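Local coordinates for glucosamine kinase (Streptacidiphilus jiangxiensis, PDB 6HWJ), which catalyses the magnesium-dependent transfer of phosphate from ATP to D-glucosamine, giving D-glucosamine 6-phosphate, and acts more weakly on glucose, at residues P400-Q405 and T429-E434; P14-P19 and G31-D36; F98-F103 and G168-A173. One frame throughout, in Å; residues are numbered along the deposited sequence.

Contact 1 of 3, residues P400-Q405 and T429-E434; sequences PLRYAQ and TDLLPE
Arg402 and Leu431 meet with CD1 of the leucine over one face of the guanidinium. CD1 of Leu431 sits 3.5 Å above that plane, displaced toward its rim, and comes 3.7 Å from NE of Arg402. The second methyl, Leu431 CD2, is 3.9 Å from Arg402 NH2, and the two side chains cross at about a right angle. The next residue, Tyr403, reaches the end of helix 422-431 with its phenol. Its CE1 edge faces CB of Leu431, close to the ring plane, while the hydroxyl carries the nearer contacts: Tyr403 OH is 3.5 Å from Leu432 CD2, and CD of Pro433 borders it more loosely. A water joins the two segments, 2.8 Å from Tyr403 OH and donating to Leu431 O at 2.7 Å, so that this carbonyl near the helix end is bound through solvent to the phenol.

The second shell fixes the arginine. With chi1 of Arg402 at 175° the chain leaves helix 398-416 toward Leu431, and the bend at chi2 (62°) brings the guanidinium against Leu431 CD1. Its nitrogens are held by salt bridges to Glu406 and Asp347 and by a hydrogen bond to Gln373. Farther out, helix 266-284 packs Val282 on Tyr403 and Trp275 on Leu432. Gln405 begins the probable substrate-specificity motif, and the same helix carries glucosamine-binding Glu409.

The polar rim of the guanidinium is thus committed to carboxylates and an amide, leaving a flat face for an aliphatic neighbour. Two carboxylates beside one guanidinium would probably more than balance its charge and favour its protonated form. Apolar packing and one bridging water, with no direct hydrogen bond between the two segments, join the C-terminal helix end to helix 398-416.

Contact 2 of 3, residues P14-P19 and G31-D36; sequences PALVLP and GPLRLD
Leu33 inserts its two methyl groups against the short 3-10 turn of residues 14-17, and nearly all of the close packing gathers round it. CD1 of Leu33 lies 3.8 Å from CB of Leu16 and 4.0 Å from CG1 of Val17, while Leu33 CD2 rests against the proline at the start of the turn, 3.8 Å from Pro14 CA. Leu33 CG also approaches Pro14 CA, so the whole branched end of Leu33 sits against that atom, with CD2 also near Pro14 CB. A chi1 of -55° sets CG of Leu33 opposite its own carbonyl carbon, and the extended chi2 (-178°) then carries CD1 out to touch both Leu16 and Val17. Both of these residues aim their CB at the 31-36 segment and approach the leucine obliquely. At the edge of this close-packed part, CG of Pro14 meets backbone, 3.7 Å from Gly31 CA. Val9 of helix 5-11 and Val50 of strand 45-51 also touch Leu33, and Val60 and Trp58 of strand 57-65 border Val17.

The loose side belongs to Pro32 and Arg34. The peptide before Pro32 is cis, and CB of Pro32 points away from the 14-19 segment, its ring exposed. Arg34, the first strand residue, is likewise exposed; its NE forms a salt bridge to OD1 of Asp36, 3.2 Å away and 26° out of the guanidinium plane. The other carboxylate oxygen, Asp36 OD2, is engaged by Arg51 of the adjacent strand 45-51.

No hydrogen bond spans the two segments, so the loop after helix 5-11 is held against the residues leading into strand 34-42 by apolar contact alone, whereas the charged groups pair within and between strands. Burial of aliphatic surface is therefore the likely source of cohesion here.

Contact 3 of 3, residues F98-F103 and G168-A173; sequences FVLEAF and GLLTLA
Phe98 and Leu172 pair at one end of two antiparallel strands, and the phenylalanine can be traced outward from there. CB of Phe98 lies 3.8 Å from Thr171 O; at the ring, CD2 meets Leu170 CD1 at 4.0 Å, and CE2 is 4.1 Å from CD1 of Leu172, which stands over one ring face, offset toward the rim. With chi1 of Phe98 at -60° CG lies anti to the carbonyl carbon, which leaves the ring crossing Leu170 and Leu172 obliquely; Ala37 and Leu39 of strand 34-42 also touch it.

Four backbone bonds join the strands, made in reciprocal pairs by Val99 with Thr171 and Glu101 with Leu169. Thr171 N to Val99 O, at 2.9 Å, is nearly straight (171°). On the face shared by the Val99 and Thr171 side chains, a water donates to Val99 O and bonds Thr171 OG1, 2.8 Å away. Past the strand end, Phe103 directs its ring edge at Leu169, with Phe103 CE2 3.9 Å from Leu169 CG.

Strand 98-102 is one of the two outermost strands of a six-stranded antiparallel sheet and 166-172 its neighbour, with helix 148-157 covering the Leu169 and Thr171 face. Such hydrogen-bonded and non-hydrogen-bonded pairs in alternation are the hallmark of an antiparallel beta-sheet.

Contacts 2 and 3 are neighbours, with centres about 23 Å apart and nearest atoms about 7 Å apart. Strand 34-42 connects them: it begins in contact 2 and farther along packs against contact 3. Contact 1 belongs to the helical part of the chain, across the chain's centre from both; its centre is about 49 Å from that of contact 2 and 42 Å from that of contact 3. The ligand-binding residues are approached from opposite sides of the chain's centre. Leu169 of contact 3 has its side chain about 9 Å from that of Lys133, a probable ATP-binding residue, whereas Arg402 of contact 1 is about 8 Å, side chain to side chain, from glucosamine-binding Glu409.

Contact 1 of 3, residues P400-Q405 and T429-E434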
loop_
_atom_site.group_PDB
_atom_site.type_symbol
_atom_site.label_atom_id
_atom_site.label_comp_id
_atom_site.label_asym_id
_atom_site.label_seq_id
_atom_site.Cartn_x
_atom_site.Cartn_y
_atom_site.Cartn_z
ATOM N N PRO A 400 -10.677 -18.615 5.782
ATOM C CA PRO A 400 -11.422 -18.004 4.665
ATOM C C PRO A 400 -10.658 -16.905 3.947
ATOM O O PRO A 400 -10.692 -16.856 2.713
ATOM C CB PRO A 400 -12.706 -17.487 5.330
ATOM C CG PRO A 400 -12.451 -17.490 6.802
ATOM C CD PRO A 400 -11.431 -18.592 7.043
ATOM N N LEU A 401 -9.978 -16.002 4.672
ATOM C CA LEU A 401 -9.265 -14.920 4.002
ATOM C C LEU A 401 -8.034 -15.433 3.259
ATOM O O LEU A 401 -7.680 -14.906 2.193
ATOM C CB LEU A 401 -8.866 -13.849 5.005
ATOM C CG LEU A 401 -9.964 -13.018 5.659
ATOM C CD1 LEU A 401 -9.350 -11.858 6.456
ATOM C CD2 LEU A 401 -10.958 -12.489 4.623
ATOM N N ARG A 402 -7.363 -16.454 3.790
ATOM C CA ARG A 402 -6.217 -17.008 3.076
ATOM C C ARG A 402 -6.655 -17.647 1.764
ATOM O O ARG A 402 -6.049 -17.409 0.712
ATOM C CB ARG A 402 -5.472 -18.010 3.957
ATOM C CG ARG A 402 -4.342 -18.728 3.247
ATOM C CD ARG A 402 -3.241 -17.756 2.765
ATOM N NE ARG A 402 -2.217 -18.470 2.009
ATOM C CZ ARG A 402 -1.190 -19.114 2.566
ATOM N NH1 ARG A 402 -0.329 -19.765 1.801
ATOM N NH2 ARG A 402 -1.020 -19.092 3.879
ATOM N N TYR A 403 -7.728 -18.448 1.799
ATOM C CA TYR A 403 -8.227 -19.032 0.570
ATOM C C TYR A 403 -8.500 -17.938 -0.454
ATOM O O TYR A 403 -8.139 -18.070 -1.623
ATOM C CB TYR A 403 -9.493 -19.857 0.845
ATOM C CG TYR A 403 -9.262 -21.190 1.545
ATOM C CD1 TYR A 403 -7.980 -21.647 1.830
ATOM C CD2 TYR A 403 -10.335 -22.002 1.901
ATOM C CE1 TYR A 403 -7.779 -22.876 2.463
ATOM C CE2 TYR A 403 -10.141 -23.222 2.519
ATOM C CZ TYR A 403 -8.856 -23.650 2.804
ATOM O OH TYR A 403 -8.665 -24.870 3.433
ATOM N N ALA A 404 -9.140 -16.843 -0.026
ATOM C CA ALA A 404 -9.467 -15.761 -0.951
ATOM C C ALA A 404 -8.202 -15.125 -1.529
ATOM O O ALA A 404 -8.197 -14.681 -2.684
ATOM C CB ALA A 404 -10.307 -14.709 -0.236
ATOM N N GLN A 405 -7.133 -15.064 -0.739
ATOM C CA GLN A 405 -5.868 -14.546 -1.247
ATOM C C GLN A 405 -5.363 -15.411 -2.392
ATOM O O GLN A 405 -4.949 -14.900 -3.438
ATOM C CB GLN A 405 -4.825 -14.483 -0.135
ATOM C CG GLN A 405 -5.049 -13.423 0.912
ATOM C CD GLN A 405 -4.648 -12.030 0.444
ATOM O OE1 GLN A 405 -4.041 -11.863 -0.622
ATOM N NE2 GLN A 405 -4.986 -11.024 1.243
ATOM N N THR A 429 -2.584 -26.728 -2.614
ATOM C CA THR A 429 -2.285 -28.144 -2.452
ATOM C C THR A 429 -1.777 -28.436 -1.046
ATOM O O THR A 429 -2.180 -29.428 -0.437
ATOM C CB THR A 429 -1.268 -28.602 -3.503
ATOM O OG1 THR A 429 -1.857 -28.522 -4.811
ATOM C CG2 THR A 429 -0.843 -30.050 -3.234
ATOM N N ASP A 430 -0.916 -27.573 -0.507
ATOM C CA ASP A 430 -0.413 -27.758 0.850
ATOM C C ASP A 430 -1.366 -27.223 1.917
ATOM O O ASP A 430 -1.330 -27.712 3.048
ATOM C CB ASP A 430 0.966 -27.083 1.001
ATOM C CG ASP A 430 2.083 -27.869 0.329
ATOM O OD1 ASP A 430 1.837 -29.013 -0.134
ATOM O OD2 ASP A 430 3.228 -27.360 0.274
ATOM N N LEU A 431 -2.231 -26.259 1.585
ATOM C CA LEU A 431 -3.145 -25.689 2.577
ATOM C C LEU A 431 -4.341 -26.596 2.848
ATOM O O LEU A 431 -4.750 -26.780 4.003
ATOM C CB LEU A 431 -3.654 -24.330 2.106
ATOM C CG LEU A 431 -2.729 -23.123 2.186
ATOM C CD1 LEU A 431 -3.327 -21.981 1.384
ATOM C CD2 LEU A 431 -2.501 -22.723 3.625
ATOM N N LEU A 432 -4.943 -27.137 1.796
ATOM C CA LEU A 432 -6.204 -27.842 1.940
ATOM C C LEU A 432 -6.011 -29.092 2.789
ATOM O O LEU A 432 -4.954 -29.729 2.734
ATOM C CB LEU A 432 -6.754 -28.220 0.574
ATOM C CG LEU A 432 -7.269 -27.043 -0.260
ATOM C CD1 LEU A 432 -7.466 -27.469 -1.709
ATOM C CD2 LEU A 432 -8.572 -26.513 0.322
ATOM N N PRO A 433 -7.013 -29.465 3.583
ATOM C CA PRO A 433 -6.889 -30.677 4.402
ATOM C C PRO A 433 -6.692 -31.904 3.523
ATOM O O PRO A 433 -7.532 -32.227 2.678
ATOM C CB PRO A 433 -8.221 -30.728 5.165
ATOM C CG PRO A 433 -9.172 -29.947 4.319
ATOM C CD PRO A 433 -8.343 -28.840 3.717
ATOM N N GLU A 434 -5.578 -32.602 3.743
ATOM C CA GLU A 434 -5.219 -33.743 2.911
ATOM C C GLU A 434 -6.217 -34.885 3.050
ATOM O O GLU A 434 -6.079 -35.917 2.386
ATOM C CB GLU A 434 -3.805 -34.229 3.253
ATOM C CG GLU A 434 -3.525 -34.411 4.736
ATOM C CD GLU A 434 -2.083 -34.803 4.999
ATOM O OE1 GLU A 434 -1.790 -36.018 5.038
ATOM O OE2 GLU A 434 -1.240 -33.894 5.151
HETATM O O HOH W 1 -6.540 -25.086 5.171
#

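Contact 2 of 3, residues P14-P19 and G31-D36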
loop_
_atom_site.group_PDB
_atom_site.type_symbol
_atom_site.label_atom_id
_atom_site.label_comp_id
_atom_site.label_asym_id
_atom_site.label_seq_id
_atom_site.Cartn_x
_atom_site.Cartn_y
_atom_site.Cartn_z
ATOM N N PRO A 14 -4.885 24.285 -19.620
ATOM C CA PRO A 14 -5.378 23.205 -18.743
ATOM C C PRO A 14 -4.373 22.089 -18.516
ATOM O O PRO A 14 -4.505 21.352 -17.520
ATOM C CB PRO A 14 -6.620 22.688 -19.481
ATOM C CG PRO A 14 -7.083 23.841 -20.295
ATOM C CD PRO A 14 -5.836 24.585 -20.712
ATOM N N ALA A 15 -3.374 21.936 -19.394
ATOM C CA ALA A 15 -2.332 20.931 -19.173
ATOM C C ALA A 15 -1.503 21.206 -17.926
ATOM O O ALA A 15 -0.689 20.358 -17.538
ATOM C CB ALA A 15 -1.402 20.872 -20.399
ATOM N N LEU A 16 -1.690 22.371 -17.293
ATOM C CA LEU A 16 -1.009 22.681 -16.047
ATOM C C LEU A 16 -1.114 21.539 -15.042
ATOM O O LEU A 16 -0.156 21.256 -14.319
ATOM C CB LEU A 16 -1.607 23.957 -15.459
ATOM C CG LEU A 16 -1.031 24.494 -14.147
ATOM C CD1 LEU A 16 0.371 25.050 -14.366
ATOM C CD2 LEU A 16 -1.953 25.561 -13.589
ATOM N N VAL A 17 -2.271 20.865 -14.978
ATOM C CA VAL A 17 -2.478 19.877 -13.921
ATOM C C VAL A 17 -1.764 18.555 -14.177
ATOM O O VAL A 17 -1.775 17.679 -13.297
ATOM C CB VAL A 17 -3.980 19.573 -13.699
ATOM C CG1 VAL A 17 -4.779 20.854 -13.428
ATOM C CG2 VAL A 17 -4.551 18.840 -14.893
ATOM N N LEU A 18 -1.105 18.378 -15.357
ATOM C CA LEU A 18 -0.552 17.063 -15.715
ATOM C C LEU A 18 0.939 16.971 -15.401
ATOM O O LEU A 18 1.724 17.830 -15.856
ATOM C CB LEU A 18 -0.773 16.795 -17.204
ATOM C CG LEU A 18 -2.227 16.641 -17.644
ATOM C CD1 LEU A 18 -2.319 16.485 -19.160
ATOM C CD2 LEU A 18 -2.887 15.464 -16.961
ATOM N N PRO A 19 1.385 15.940 -14.672
ATOM C CA PRO A 19 2.831 15.797 -14.436
ATOM C C PRO A 19 3.645 15.667 -15.713
ATOM O O PRO A 19 4.719 16.281 -15.828
ATOM C CB PRO A 19 2.924 14.521 -13.583
ATOM C CG PRO A 19 1.590 14.366 -12.979
ATOM C CD PRO A 19 0.616 14.888 -13.987
ATOM N N GLY A 31 -10.770 22.925 -20.124
ATOM C CA GLY A 31 -10.654 24.161 -19.391
ATOM C C GLY A 31 -11.959 24.922 -19.394
ATOM O O GLY A 31 -12.948 24.507 -20.012
ATOM N N PRO A 32 -11.985 26.072 -18.711
ATOM C CA PRO A 32 -10.825 26.618 -17.996
ATOM C C PRO A 32 -10.638 25.957 -16.643
ATOM O O PRO A 32 -11.582 25.352 -16.131
ATOM C CB PRO A 32 -11.180 28.096 -17.841
ATOM C CG PRO A 32 -12.679 28.086 -17.701
ATOM C CD PRO A 32 -13.179 26.928 -18.559
ATOM N N LEU A 33 -9.426 26.057 -16.089
ATOM C CA LEU A 33 -9.146 25.567 -14.758
ATOM C C LEU A 33 -9.681 26.537 -13.704
ATOM O O LEU A 33 -9.853 27.726 -13.953
ATOM C CB LEU A 33 -7.640 25.398 -14.554
ATOM C CG LEU A 33 -6.850 24.529 -15.534
ATOM C CD1 LEU A 33 -5.373 24.478 -15.094
ATOM C CD2 LEU A 33 -7.425 23.117 -15.598
ATOM N N ARG A 34 -9.930 26.006 -12.515
ATOM C CA ARG A 34 -10.343 26.816 -11.376
ATOM C C ARG A 34 -9.535 26.408 -10.153
ATOM O O ARG A 34 -9.427 25.217 -9.839
ATOM C CB ARG A 34 -11.842 26.659 -11.088
ATOM C CG ARG A 34 -12.378 27.665 -10.076
ATOM C CD ARG A 34 -13.854 27.432 -9.775
ATOM N NE ARG A 34 -14.064 26.192 -9.034
ATOM C CZ ARG A 34 -15.258 25.697 -8.723
ATOM N NH1 ARG A 34 -15.347 24.562 -8.041
ATOM N NH2 ARG A 34 -16.361 26.333 -9.093
ATOM N N LEU A 35 -8.987 27.389 -9.457
ATOM C CA LEU A 35 -8.210 27.145 -8.255
ATOM C C LEU A 35 -9.157 27.067 -7.059
ATOM O O LEU A 35 -9.836 28.044 -6.733
ATOM C CB LEU A 35 -7.171 28.242 -8.067
ATOM C CG LEU A 35 -6.185 28.101 -6.913
ATOM C CD1 LEU A 35 -5.387 26.797 -7.043
ATOM C CD2 LEU A 35 -5.241 29.305 -6.890
ATOM N N ASP A 36 -9.207 25.901 -6.417
ATOM C CA ASP A 36 -10.071 25.700 -5.258
ATOM C C ASP A 36 -9.375 26.035 -3.946
ATOM O O ASP A 36 -10.035 26.453 -2.982
ATOM C CB ASP A 36 -10.563 24.252 -5.205
ATOM C CG ASP A 36 -11.714 23.984 -6.163
ATOM O OD1 ASP A 36 -12.290 24.951 -6.710
ATOM O OD2 ASP A 36 -12.041 22.801 -6.368
#

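Contact 3 of 3, residues F98-F103 and G168-A173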
loop_
_atom_site.group_PDB
_atom_site.type_symbol
_atom_site.label_atom_id
_atom_site.label_comp_id
_atom_site.label_asym_id
_atom_site.label_seq_id
_atom_site.Cartn_x
_atom_site.Cartn_y
_atom_site.Cartn_z
ATOM N N PHE A 98 -5.791 23.806 4.686
ATOM C CA PHE A 98 -4.710 22.840 4.664
ATOM C C PHE A 98 -4.300 22.486 6.084
ATOM O O PHE A 98 -4.432 23.292 7.002
ATOM C CB PHE A 98 -3.489 23.369 3.918
ATOM C CG PHE A 98 -3.752 23.728 2.473
ATOM C CD1 PHE A 98 -4.128 25.015 2.120
ATOM C CD2 PHE A 98 -3.591 22.785 1.480
ATOM C CE1 PHE A 98 -4.353 25.347 0.792
ATOM C CE2 PHE A 98 -3.806 23.115 0.147
ATOM C CZ PHE A 98 -4.195 24.391 -0.193
ATOM N N VAL A 99 -3.788 21.270 6.245
ATOM C CA VAL A 99 -3.118 20.842 7.465
ATOM C C VAL A 99 -1.710 20.409 7.076
ATOM O O VAL A 99 -1.544 19.494 6.263
ATOM C CB VAL A 99 -3.873 19.705 8.159
ATOM C CG1 VAL A 99 -3.034 19.125 9.305
ATOM C CG2 VAL A 99 -5.192 20.213 8.704
ATOM N N LEU A 100 -0.710 21.083 7.636
ATOM C CA LEU A 100 0.700 20.738 7.468
ATOM C C LEU A 100 1.156 20.111 8.779
ATOM O O LEU A 100 1.222 20.795 9.806
ATOM C CB LEU A 100 1.536 21.973 7.155
ATOM C CG LEU A 100 2.106 22.176 5.761
ATOM C CD1 LEU A 100 3.007 23.414 5.749
ATOM C CD2 LEU A 100 2.871 20.965 5.281
ATOM N N GLU A 101 1.471 18.820 8.761
ATOM C CA GLU A 101 1.931 18.136 9.966
ATOM C C GLU A 101 3.405 17.783 9.788
ATOM O O GLU A 101 3.767 17.040 8.868
ATOM C CB GLU A 101 1.101 16.884 10.248
ATOM C CG GLU A 101 1.463 16.203 11.564
ATOM C CD GLU A 101 0.435 15.164 12.000
ATOM O OE1 GLU A 101 -0.439 14.796 11.185
ATOM O OE2 GLU A 101 0.504 14.720 13.167
ATOM N N ALA A 102 4.239 18.309 10.671
ATOM C CA ALA A 102 5.669 18.021 10.678
ATOM C C ALA A 102 5.992 17.024 11.780
ATOM O O ALA A 102 5.358 17.019 12.834
ATOM C CB ALA A 102 6.475 19.304 10.876
ATOM N N PHE A 103 6.983 16.177 11.528
ATOM C CA PHE A 103 7.439 15.205 12.506
ATOM C C PHE A 103 8.914 15.437 12.817
ATOM O O PHE A 103 9.636 16.085 12.057
ATOM C CB PHE A 103 7.226 13.764 12.003
ATOM C CG PHE A 103 5.799 13.474 11.627
ATOM C CD1 PHE A 103 4.895 13.044 12.585
ATOM C CD2 PHE A 103 5.366 13.663 10.333
ATOM C CE1 PHE A 103 3.572 12.789 12.242
ATOM C CE2 PHE A 103 4.039 13.411 9.987
ATOM C CZ PHE A 103 3.151 12.967 10.945
ATOM N N GLY A 168 6.910 14.798 7.083
ATOM C CA GLY A 168 5.722 15.619 7.122
ATOM C C GLY A 168 4.649 15.096 6.200
ATOM O O GLY A 168 4.897 14.272 5.309
ATOM N N LEU A 169 3.450 15.616 6.426
ATOM C CA LEU A 169 2.284 15.335 5.617
ATOM C C LEU A 169 1.548 16.633 5.331
ATOM O O LEU A 169 1.372 17.463 6.229
ATOM C CB LEU A 169 1.344 14.376 6.352
ATOM C CG LEU A 169 1.931 13.011 6.686
ATOM C CD1 LEU A 169 1.041 12.289 7.678
ATOM C CD2 LEU A 169 2.110 12.218 5.405
ATOM N N LEU A 170 1.113 16.797 4.086
ATOM C CA LEU A 170 0.250 17.905 3.693
ATOM C C LEU A 170 -1.104 17.338 3.301
ATOM O O LEU A 170 -1.190 16.508 2.385
ATOM C CB LEU A 170 0.840 18.693 2.530
ATOM C CG LEU A 170 -0.072 19.773 1.941
ATOM C CD1 LEU A 170 -0.405 20.817 3.016
ATOM C CD2 LEU A 170 0.542 20.435 0.721
ATOM N N THR A 171 -2.153 17.774 4.004
ATOM C CA THR A 171 -3.503 17.309 3.726
ATOM C C THR A 171 -4.453 18.489 3.581
ATOM O O THR A 171 -4.188 19.601 4.053
ATOM C CB THR A 171 -4.020 16.372 4.836
ATOM O OG1 THR A 171 -4.023 17.079 6.083
ATOM C CG2 THR A 171 -3.137 15.137 4.939
ATOM N N LEU A 172 -5.563 18.222 2.908
ATOM C CA LEU A 172 -6.640 19.167 2.726
ATOM C C LEU A 172 -7.735 18.796 3.716
ATOM O O LEU A 172 -8.183 17.650 3.737
ATOM C CB LEU A 172 -7.153 19.114 1.288
ATOM C CG LEU A 172 -8.172 20.161 0.820
ATOM C CD1 LEU A 172 -7.541 21.514 0.604
ATOM C CD2 LEU A 172 -8.820 19.655 -0.466
ATOM N N ALA A 173 -8.131 19.749 4.546
ATOM C CA ALA A 173 -9.069 19.484 5.636
ATOM C C ALA A 173 -10.479 19.443 5.059
ATOM O O ALA A 173 -11.105 20.479 4.850
ATOM C CB ALA A 173 -8.953 20.549 6.726
HETATM O O HOH W 2 -1.539 16.682 7.231
#